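Hemolysin (Enterococcus faecalis, PDB 2R2Z) is the transporter-associated (CorC/HlyC) domain of a UPF0053-family membrane protein that may bind flavin adenine dinucleotide, with zinc ions bound in its crystal. Local coordinates at residues E61-E66 with L72-M77; D43-Y48 with L83-H88; D27-N30 with D36-M39. All coordinates share one frame; numbering follows the deposited sequence. Where two conformers were deposited one is given.

Interaction 1: residues E61-E66 with L72-M77; sequences EKPSFE and LTAEEM. With ZN (zinc ion), chain C.
The antiparallel beta hairpin of strands 64-67 and 70-78 joins F65 to L72 at the edge of the domain's sheet. F65 and L72 form a hydrogen-bonded pair, with F65 N to L72 O and L72 N to F65 O both 2.8 Å. S64 and T73 are the neighbouring non-hydrogen-bonded pair. P63 O then accepts from A74 N at 3.0 Å, nearly in line with its C=O bond (174°). T73 CG2 packs on K62 O.

Beyond P63 the two chains part, and a water bridges E61 O and A74 O by donating to both. The K62 chain is extended past CG and runs over A74 O to E75. Its NZ forms a salt bridge with E75 OE2 at 3.0 Å, meeting it from above the carboxylate plane. E75 bends at chi2 (60°), and its OE1 pairs with R86 on the next strand. E75 and E76 both face V84 in a classic beta bulge.

E61 reaches out to a zinc ion. D58 N holds E61 OE1, which also accepts from a zinc-bound water at 2.6 Å. E61 OE2 binds the zinc ion at 2.1 Å.

Interaction 2: residues D43-Y48 with L83-H88; sequences DTMAGY and LVLRVH
L85 reaches from the central strand 81-89 to M45 in the first turn of helix 45-53, part of the helix-on-sheet packing of this alpha+beta domain. The L85 CA-CB bond points at the helix. CG stands anti to the carbonyl carbon (chi1 -71°), and from there the two methyls divide the work. CD1 lies against the M45-A46 peptide, 4.2 Å from A46 N. CD2 packs against the M45 side chain, 4.1 Å from both M45 CB and M45 CE. The M45 side chain, a selenomethionine, bends at both chi2 and chi3, which folds CE back over the leucine. The two side chains cross at about a right angle.

No hydrogen bond spans this contact, and M45 and L85 are both buried. Helix 26-33 closes in through I26 and F29, which also touch M45.

The helix start is capped beside the contact. T44 is the N-cap residue, and its OG1 accepts from G47 N at 3.2 Å. Y48 N binds T44 O at 2.9 Å. M45 is the first helical residue after this cap. The closest approach of the two segments is between L85 CD2 and M45 O, at 3.7 Å.

Interaction 3: residues D27-N30 with D36-M39; sequences DEFN and DLHM
N30 and L37 meet because the N30 side chain leaves the helix with CG anti to its carbonyl carbon (chi1 -74°), and chi2 of -23° then turns the amide onto the L37 backbone. Both ends of that amide are used. ND2 donates to L37 O at 2.8 Å. This bond is nearly straight (166°). It lies in the plane of the N30 amide and reaches a lone pair of the L37 carbonyl, in the plane of that group. OD1 accepts from L37 N at 3.0 Å, a more bent bond whose donor is tilted out of the N30 amide plane. Two bonds to one residue fix the rotation of the amide. A third partner, T35 OG1, is hydrogen-bonded to N30 OD1, so this oxygen is gripped from the loop twice.

The contact ties helix 26-33 to the connection that follows it, before helix 45-53. An asparagine side chain here pairs with a loop backbone much as another peptide would. It holds L37 against the helix that the chain has just left.

L37 O has a second donor besides N30 ND2. A water gives one hydrogen to L37 O at 2.9 Å and the other to D27 OD1, also at 2.9 Å. D27 lies one helical turn before N30, so the water adds a second, indirect tie between helix and loop. D27 is exposed, so this water-mediated tie lies at the surface.

On the buried side the contact is apolar. The L37 CA-CB bond points at the helix, and CD1 comes obliquely to the F29 ring, 3.6 Å from F29 CE2. F33 meets the same ring. M45 and Y48 of helix 45-53 also touch L37, and the L37 CB-CG portion passes beside the amide, with CB 3.6 Å from N30 OD1.

How the interactions relate
Interaction 3 comes first along the chain and closes before the other two open. The segments of interaction 1 both fall between those of interaction 2. Interactions 1 and 2 have centres about 9 Å apart and share the antiparallel sheet. Strands 70-78 and 81-89 are neighbours there, where T73 N probably donates to R86 O at 2.8 Å. Interactions 2 and 3, with centres about 11 Å apart, share apolar packing where helix 45-53 meets helix 26-33 and the loop after it. Interactions 1 and 3, about 17 Å apart between centres, do not touch. Interaction 2 thus sits near the middle of the domain, between the helix-loop pair and the edge hairpin, whose preceding loop carries the zinc ligand E61.

Interaction 1: residues E61-E66 with L72-M77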
loop_
_atom_site.group_PDB
_atom_site.type_symbol
_atom_site.label_atom_id
_atom_site.label_comp_id
_atom_site.label_asym_id
_atom_site.label_seq_id
_atom_site.Cartn_x
_atom_site.Cartn_y
_atom_site.Cartn_z
ATOM N N GLU A 61 -2.983 -0.670 -14.483
ATOM C CA GLU A 61 -2.036 -1.760 -14.215
ATOM C C GLU A 61 -1.899 -1.933 -12.714
ATOM O O GLU A 61 -1.718 -0.937 -11.986
ATOM C CB GLU A 61 -0.685 -1.378 -14.769
ATOM C CG GLU A 61 0.262 -2.510 -14.961
ATOM C CD GLU A 61 1.456 -2.081 -15.788
ATOM O OE1 GLU A 61 1.732 -0.840 -15.882
ATOM O OE2 GLU A 61 2.113 -2.990 -16.355
ATOM N N LYS A 62 -1.954 -3.180 -12.252
ATOM C CA LYS A 62 -2.069 -3.459 -10.814
ATOM C C LYS A 62 -0.991 -4.430 -10.317
ATOM O O LYS A 62 -1.288 -5.544 -9.868
ATOM C CB LYS A 62 -3.476 -3.966 -10.498
ATOM C CG LYS A 62 -4.578 -2.996 -10.902
ATOM C CD LYS A 62 -5.919 -3.475 -10.419
ATOM C CE LYS A 62 -7.022 -2.502 -10.819
ATOM N NZ LYS A 62 -8.355 -3.066 -10.451
ATOM N N PRO A 63 0.278 -4.001 -10.362
ATOM C CA PRO A 63 1.339 -4.850 -9.847
ATOM C C PRO A 63 1.294 -4.914 -8.328
ATOM O O PRO A 63 0.689 -4.056 -7.674
ATOM C CB PRO A 63 2.600 -4.135 -10.310
ATOM C CG PRO A 63 2.211 -2.701 -10.333
ATOM C CD PRO A 63 0.796 -2.717 -10.869
ATOM N N SER A 64 1.982 -5.911 -7.785
ATOM C CA SER A 64 2.019 -6.096 -6.348
ATOM C C SER A 64 3.435 -6.275 -5.829
ATOM O O SER A 64 4.377 -6.605 -6.570
ATOM C CB SER A 64 1.171 -7.294 -5.946
ATOM O OG SER A 64 1.690 -8.474 -6.518
ATOM N N PHE A 65 3.582 -6.023 -4.536
ATOM C CA PHE A 65 4.819 -6.218 -3.797
ATOM C C PHE A 65 4.456 -6.986 -2.538
ATOM O O PHE A 65 3.542 -6.596 -1.801
ATOM C CB PHE A 65 5.440 -4.872 -3.430
ATOM C CG PHE A 65 6.695 -4.997 -2.627
ATOM C CD1 PHE A 65 7.876 -5.466 -3.213
ATOM C CD2 PHE A 65 6.710 -4.642 -1.288
ATOM C CE1 PHE A 65 9.051 -5.588 -2.472
ATOM C CE2 PHE A 65 7.873 -4.749 -0.540
ATOM C CZ PHE A 65 9.043 -5.225 -1.137
ATOM N N GLU A 66 5.183 -8.067 -2.292
ATOM C CA GLU A 66 4.954 -8.866 -1.099
ATOM C C GLU A 66 6.079 -8.624 -0.103
ATOM O O GLU A 66 7.245 -8.488 -0.490
ATOM C CB GLU A 66 4.833 -10.342 -1.471
ATOM C CG GLU A 66 3.774 -10.560 -2.563
ATOM C CD GLU A 66 3.456 -12.014 -2.837
ATOM O OE1 GLU A 66 3.251 -12.782 -1.869
ATOM O OE2 GLU A 66 3.396 -12.380 -4.034
ATOM N N LEU A 72 0.869 -6.012 -1.101
ATOM C CA LEU A 72 0.417 -4.652 -1.419
ATOM C C LEU A 72 0.249 -4.549 -2.929
ATOM O O LEU A 72 1.183 -4.860 -3.663
ATOM C CB LEU A 72 1.465 -3.645 -0.968
ATOM C CG LEU A 72 1.766 -3.594 0.525
ATOM C CD1 LEU A 72 2.954 -2.658 0.751
ATOM C CD2 LEU A 72 0.562 -3.133 1.316
ATOM N N THR A 73 -0.914 -4.106 -3.372
ATOM C CA THR A 73 -1.189 -3.995 -4.800
ATOM C C THR A 73 -1.527 -2.559 -5.124
ATOM O O THR A 73 -2.223 -1.887 -4.367
ATOM C CB THR A 73 -2.364 -4.914 -5.204
ATOM O OG1 THR A 73 -2.030 -6.265 -4.873
ATOM C CG2 THR A 73 -2.671 -4.809 -6.691
ATOM N N ALA A 74 -1.050 -2.068 -6.262
ATOM C CA ALA A 74 -1.392 -0.729 -6.706
ATOM C C ALA A 74 -2.782 -0.801 -7.316
ATOM O O ALA A 74 -2.932 -1.189 -8.488
ATOM C CB ALA A 74 -0.365 -0.254 -7.746
ATOM N N GLU A 75 -3.796 -0.410 -6.550
ATOM C CA GLU A 75 -5.175 -0.607 -6.966
ATOM C C GLU A 75 -5.696 0.487 -7.879
ATOM O O GLU A 75 -6.452 0.209 -8.805
ATOM C CB GLU A 75 -6.071 -0.747 -5.741
ATOM C CG GLU A 75 -7.428 -1.304 -6.080
ATOM C CD GLU A 75 -7.361 -2.700 -6.721
ATOM O OE1 GLU A 75 -6.425 -3.506 -6.465
ATOM O OE2 GLU A 75 -8.252 -3.001 -7.501
ATOM N N GLU A 76 -5.319 1.733 -7.593
ATOM C CA GLU A 76 -5.799 2.875 -8.369
ATOM C C GLU A 76 -4.721 3.911 -8.508
ATOM O O GLU A 76 -4.238 4.453 -7.502
ATOM C CB GLU A 76 -7.037 3.509 -7.724
ATOM C CG GLU A 76 -7.653 4.573 -8.606
ATOM C CD GLU A 76 -8.913 5.200 -8.045
ATOM O OE1 GLU A 76 -9.298 4.896 -6.895
ATOM O OE2 GLU A 76 -9.524 6.020 -8.773
HETATM N N MSE A 77 -4.398 4.213 -9.765
HETATM C CA MSE A 77 -3.492 5.311 -10.132
HETATM C C MSE A 77 -4.301 6.490 -10.629
HETATM O O MSE A 77 -5.325 6.309 -11.298
HETATM C CB MSE A 77 -2.560 4.902 -11.275
HETATM C CG MSE A 77 -1.731 3.667 -11.005
HETATM SE SE MSE A 77 -0.501 3.874 -9.526
HETATM C CE MSE A 77 0.568 5.352 -10.253
HETATM ZN ZN ZN C . 3.568 -2.661 -17.810
HETATM O O HOH W 1 -3.371 0.633 -10.559
HETATM O O HOH W 2 2.891 -0.802 -18.193
HETATM O O HOH W 3 4.715 -1.952 -16.098
#

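Interaction 2: residues D43-Y48 with L83-H88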
loop_
_atom_site.group_PDB
_atom_site.type_symbol
_atom_site.label_atom_id
_atom_site.label_comp_id
_atom_site.label_asym_id
_atom_site.label_seq_id
_atom_site.Cartn_x
_atom_site.Cartn_y
_atom_site.Cartn_z
ATOM N N ASP A 43 7.579 8.582 3.667
ATOM C CA ASP A 43 6.653 8.657 4.784
ATOM C C ASP A 43 5.275 8.046 4.543
ATOM O O ASP A 43 4.626 7.684 5.508
ATOM C CB ASP A 43 6.523 10.110 5.258
ATOM C CG ASP A 43 7.821 10.641 5.834
ATOM O OD1 ASP A 43 8.438 9.943 6.675
ATOM O OD2 ASP A 43 8.211 11.753 5.448
ATOM N N THR A 44 4.857 7.936 3.283
ATOM C CA THR A 44 3.499 7.483 2.984
ATOM C C THR A 44 3.481 6.108 2.337
ATOM O O THR A 44 4.490 5.647 1.792
ATOM C CB THR A 44 2.756 8.459 2.052
ATOM O OG1 THR A 44 3.350 8.404 0.752
ATOM C CG2 THR A 44 2.813 9.893 2.580
HETATM N N MSE A 45 2.311 5.478 2.384
HETATM C CA MSE A 45 2.126 4.173 1.755
HETATM C C MSE A 45 2.229 4.231 0.244
HETATM O O MSE A 45 2.734 3.293 -0.361
HETATM C CB MSE A 45 0.815 3.520 2.195
HETATM C CG MSE A 45 0.833 3.119 3.682
HETATM SE SE MSE A 45 2.241 1.831 4.120
HETATM C CE MSE A 45 1.614 0.326 3.047
ATOM N N ALA A 46 1.806 5.334 -0.364
ATOM C CA ALA A 46 2.031 5.518 -1.806
ATOM C C ALA A 46 3.527 5.510 -2.139
ATOM O O ALA A 46 3.977 4.837 -3.073
ATOM C CB ALA A 46 1.409 6.816 -2.309
ATOM N N GLY A 47 4.305 6.281 -1.383
ATOM C CA GLY A 47 5.744 6.345 -1.593
ATOM C C GLY A 47 6.368 4.989 -1.341
ATOM O O GLY A 47 7.271 4.568 -2.064
ATOM N N TYR A 48 5.896 4.290 -0.311
ATOM C CA TYR A 48 6.414 2.971 0.025
ATOM C C TYR A 48 6.261 2.012 -1.157
ATOM O O TYR A 48 7.229 1.376 -1.594
ATOM C CB TYR A 48 5.680 2.437 1.261
ATOM C CG TYR A 48 6.194 1.090 1.720
ATOM C CD1 TYR A 48 7.199 1.000 2.689
ATOM C CD2 TYR A 48 5.697 -0.086 1.166
ATOM C CE1 TYR A 48 7.682 -0.244 3.084
ATOM C CE2 TYR A 48 6.188 -1.327 1.544
ATOM C CZ TYR A 48 7.169 -1.403 2.505
ATOM O OH TYR A 48 7.603 -2.653 2.864
ATOM N N LEU A 83 -3.028 6.401 -5.804
ATOM C CA LEU A 83 -4.161 6.874 -5.009
ATOM C C LEU A 83 -4.570 5.876 -3.915
ATOM O O LEU A 83 -4.850 6.280 -2.822
ATOM C CB LEU A 83 -5.383 7.152 -5.892
ATOM C CG LEU A 83 -5.608 8.461 -6.641
ATOM C CD1 LEU A 83 -7.027 8.476 -7.197
ATOM C CD2 LEU A 83 -5.390 9.677 -5.758
ATOM N N VAL A 84 -4.715 4.615 -4.328
ATOM C CA VAL A 84 -5.259 3.597 -3.424
ATOM C C VAL A 84 -4.462 2.318 -3.577
ATOM O O VAL A 84 -4.197 1.871 -4.707
ATOM C CB VAL A 84 -6.775 3.325 -3.721
ATOM C CG1 VAL A 84 -7.338 2.326 -2.729
ATOM C CG2 VAL A 84 -7.591 4.626 -3.645
ATOM N N LEU A 85 -4.110 1.733 -2.435
ATOM C CA LEU A 85 -3.466 0.418 -2.382
ATOM C C LEU A 85 -4.482 -0.612 -1.948
ATOM O O LEU A 85 -5.335 -0.318 -1.124
ATOM C CB LEU A 85 -2.333 0.419 -1.329
ATOM C CG LEU A 85 -1.058 1.206 -1.612
ATOM C CD1 LEU A 85 -1.288 2.712 -1.415
ATOM C CD2 LEU A 85 0.052 0.748 -0.686
ATOM N N ARG A 86 -4.369 -1.826 -2.459
ATOM C CA ARG A 86 -5.059 -2.953 -1.868
ATOM C C ARG A 86 -4.059 -3.713 -1.014
ATOM O O ARG A 86 -2.907 -3.879 -1.406
ATOM C CB ARG A 86 -5.639 -3.848 -2.956
ATOM C CG ARG A 86 -6.441 -5.048 -2.430
ATOM C CD ARG A 86 -6.821 -5.999 -3.570
ATOM N NE ARG A 86 -7.649 -5.380 -4.618
ATOM C CZ ARG A 86 -8.944 -5.608 -4.808
ATOM N NH1 ARG A 86 -9.635 -6.394 -3.999
ATOM N NH2 ARG A 86 -9.550 -5.026 -5.818
ATOM N N VAL A 87 -4.490 -4.133 0.168
ATOM C CA VAL A 87 -3.635 -4.877 1.067
ATOM C C VAL A 87 -4.289 -6.192 1.445
ATOM O O VAL A 87 -5.444 -6.199 1.885
ATOM C CB VAL A 87 -3.395 -4.063 2.341
ATOM C CG1 VAL A 87 -2.387 -4.755 3.231
ATOM C CG2 VAL A 87 -2.995 -2.612 2.006
ATOM N N HIS A 88 -3.576 -7.300 1.216
ATOM C CA HIS A 88 -4.012 -8.577 1.735
ATOM C C HIS A 88 -3.049 -9.081 2.790
ATOM O O HIS A 88 -1.827 -8.969 2.663
ATOM C CB HIS A 88 -4.162 -9.599 0.623
ATOM C CG HIS A 88 -5.105 -10.699 0.973
ATOM N ND1 HIS A 88 -4.757 -11.759 1.781
ATOM C CD2 HIS A 88 -6.404 -10.880 0.654
ATOM C CE1 HIS A 88 -5.796 -12.557 1.930
ATOM N NE2 HIS A 88 -6.810 -12.046 1.257
#

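Interaction 3: residues D27-N30 with D36-M39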
loop_
_atom_site.group_PDB
_atom_site.type_symbol
_atom_site.label_atom_id
_atom_site.label_comp_id
_atom_site.label_asym_id
_atom_site.label_seq_id
_atom_site.Cartn_x
_atom_site.Cartn_y
_atom_site.Cartn_z
ATOM N N ASP A 27 3.884 4.910 9.306
ATOM C CA ASP A 27 3.774 4.734 10.751
ATOM C C ASP A 27 2.319 4.503 11.206
ATOM O O ASP A 27 2.062 3.713 12.116
ATOM C CB ASP A 27 4.393 5.940 11.473
ATOM C CG ASP A 27 5.904 6.047 11.268
ATOM O OD1 ASP A 27 6.554 5.028 10.945
ATOM O OD2 ASP A 27 6.467 7.163 11.468
ATOM N N GLU A 28 1.375 5.192 10.572
ATOM C CA GLU A 28 -0.062 5.012 10.832
ATOM C C GLU A 28 -0.509 3.599 10.436
ATOM O O GLU A 28 -1.226 2.934 11.179
ATOM C CB GLU A 28 -0.887 6.049 10.040
ATOM C CG GLU A 28 -0.831 7.491 10.587
ATOM C CD GLU A 28 -1.461 8.560 9.665
ATOM O OE1 GLU A 28 -1.545 8.403 8.408
ATOM O OE2 GLU A 28 -1.849 9.616 10.230
ATOM N N PHE A 29 -0.074 3.159 9.261
ATOM C CA PHE A 29 -0.374 1.814 8.789
ATOM C C PHE A 29 0.112 0.769 9.804
ATOM O O PHE A 29 -0.626 -0.141 10.169
ATOM C CB PHE A 29 0.291 1.605 7.416
ATOM C CG PHE A 29 0.046 0.252 6.807
ATOM C CD1 PHE A 29 -0.989 0.059 5.894
ATOM C CD2 PHE A 29 0.868 -0.820 7.124
ATOM C CE1 PHE A 29 -1.206 -1.190 5.323
ATOM C CE2 PHE A 29 0.657 -2.064 6.568
ATOM C CZ PHE A 29 -0.385 -2.255 5.664
ATOM N N ASN A 30 1.353 0.904 10.278
ATOM C CA ASN A 30 1.870 -0.057 11.244
ATOM C C ASN A 30 1.082 -0.065 12.547
ATOM O O ASN A 30 0.839 -1.117 13.122
ATOM C CB ASN A 30 3.334 0.223 11.579
ATOM C CG ASN A 30 4.289 -0.158 10.472
ATOM O OD1 ASN A 30 4.007 -0.997 9.611
ATOM N ND2 ASN A 30 5.469 0.436 10.519
ATOM N N ASP A 36 5.223 -4.164 10.546
ATOM C CA ASP A 36 6.607 -3.755 10.786
ATOM C C ASP A 36 7.263 -3.187 9.535
ATOM O O ASP A 36 8.462 -3.389 9.304
ATOM C CB ASP A 36 7.423 -4.938 11.313
ATOM C CG ASP A 36 6.982 -5.370 12.684
ATOM O OD1 ASP A 36 7.069 -4.564 13.634
ATOM O OD2 ASP A 36 6.566 -6.533 12.807
ATOM N N LEU A 37 6.497 -2.456 8.733
ATOM C CA LEU A 37 7.078 -1.818 7.561
ATOM C C LEU A 37 7.975 -0.664 7.949
ATOM O O LEU A 37 7.641 0.113 8.851
ATOM C CB LEU A 37 5.969 -1.309 6.631
ATOM C CG LEU A 37 4.912 -2.319 6.194
ATOM C CD1 LEU A 37 3.971 -1.677 5.159
ATOM C CD2 LEU A 37 5.544 -3.594 5.627
ATOM N N HIS A 38 9.107 -0.533 7.269
ATOM C CA HIS A 38 10.005 0.597 7.492
ATOM C C HIS A 38 10.687 0.931 6.189
ATOM O O HIS A 38 11.069 0.016 5.450
ATOM C CB HIS A 38 11.107 0.260 8.498
ATOM C CG HIS A 38 10.618 -0.101 9.867
ATOM N ND1 HIS A 38 10.078 0.822 10.743
ATOM C CD2 HIS A 38 10.607 -1.286 10.519
ATOM C CE1 HIS A 38 9.754 0.216 11.872
ATOM N NE2 HIS A 38 10.093 -1.058 11.776
HETATM N N MSE A 39 10.880 2.221 5.935
HETATM C CA MSE A 39 11.599 2.695 4.761
HETATM C C MSE A 39 12.107 4.111 5.038
HETATM O O MSE A 39 11.317 5.007 5.347
HETATM C CB MSE A 39 10.692 2.682 3.524
HETATM C CG MSE A 39 11.384 3.122 2.237
HETATM SE SE MSE A 39 10.182 2.946 0.721
HETATM C CE MSE A 39 10.156 0.986 0.559
HETATM O O HOH W 4 8.068 2.869 9.716
#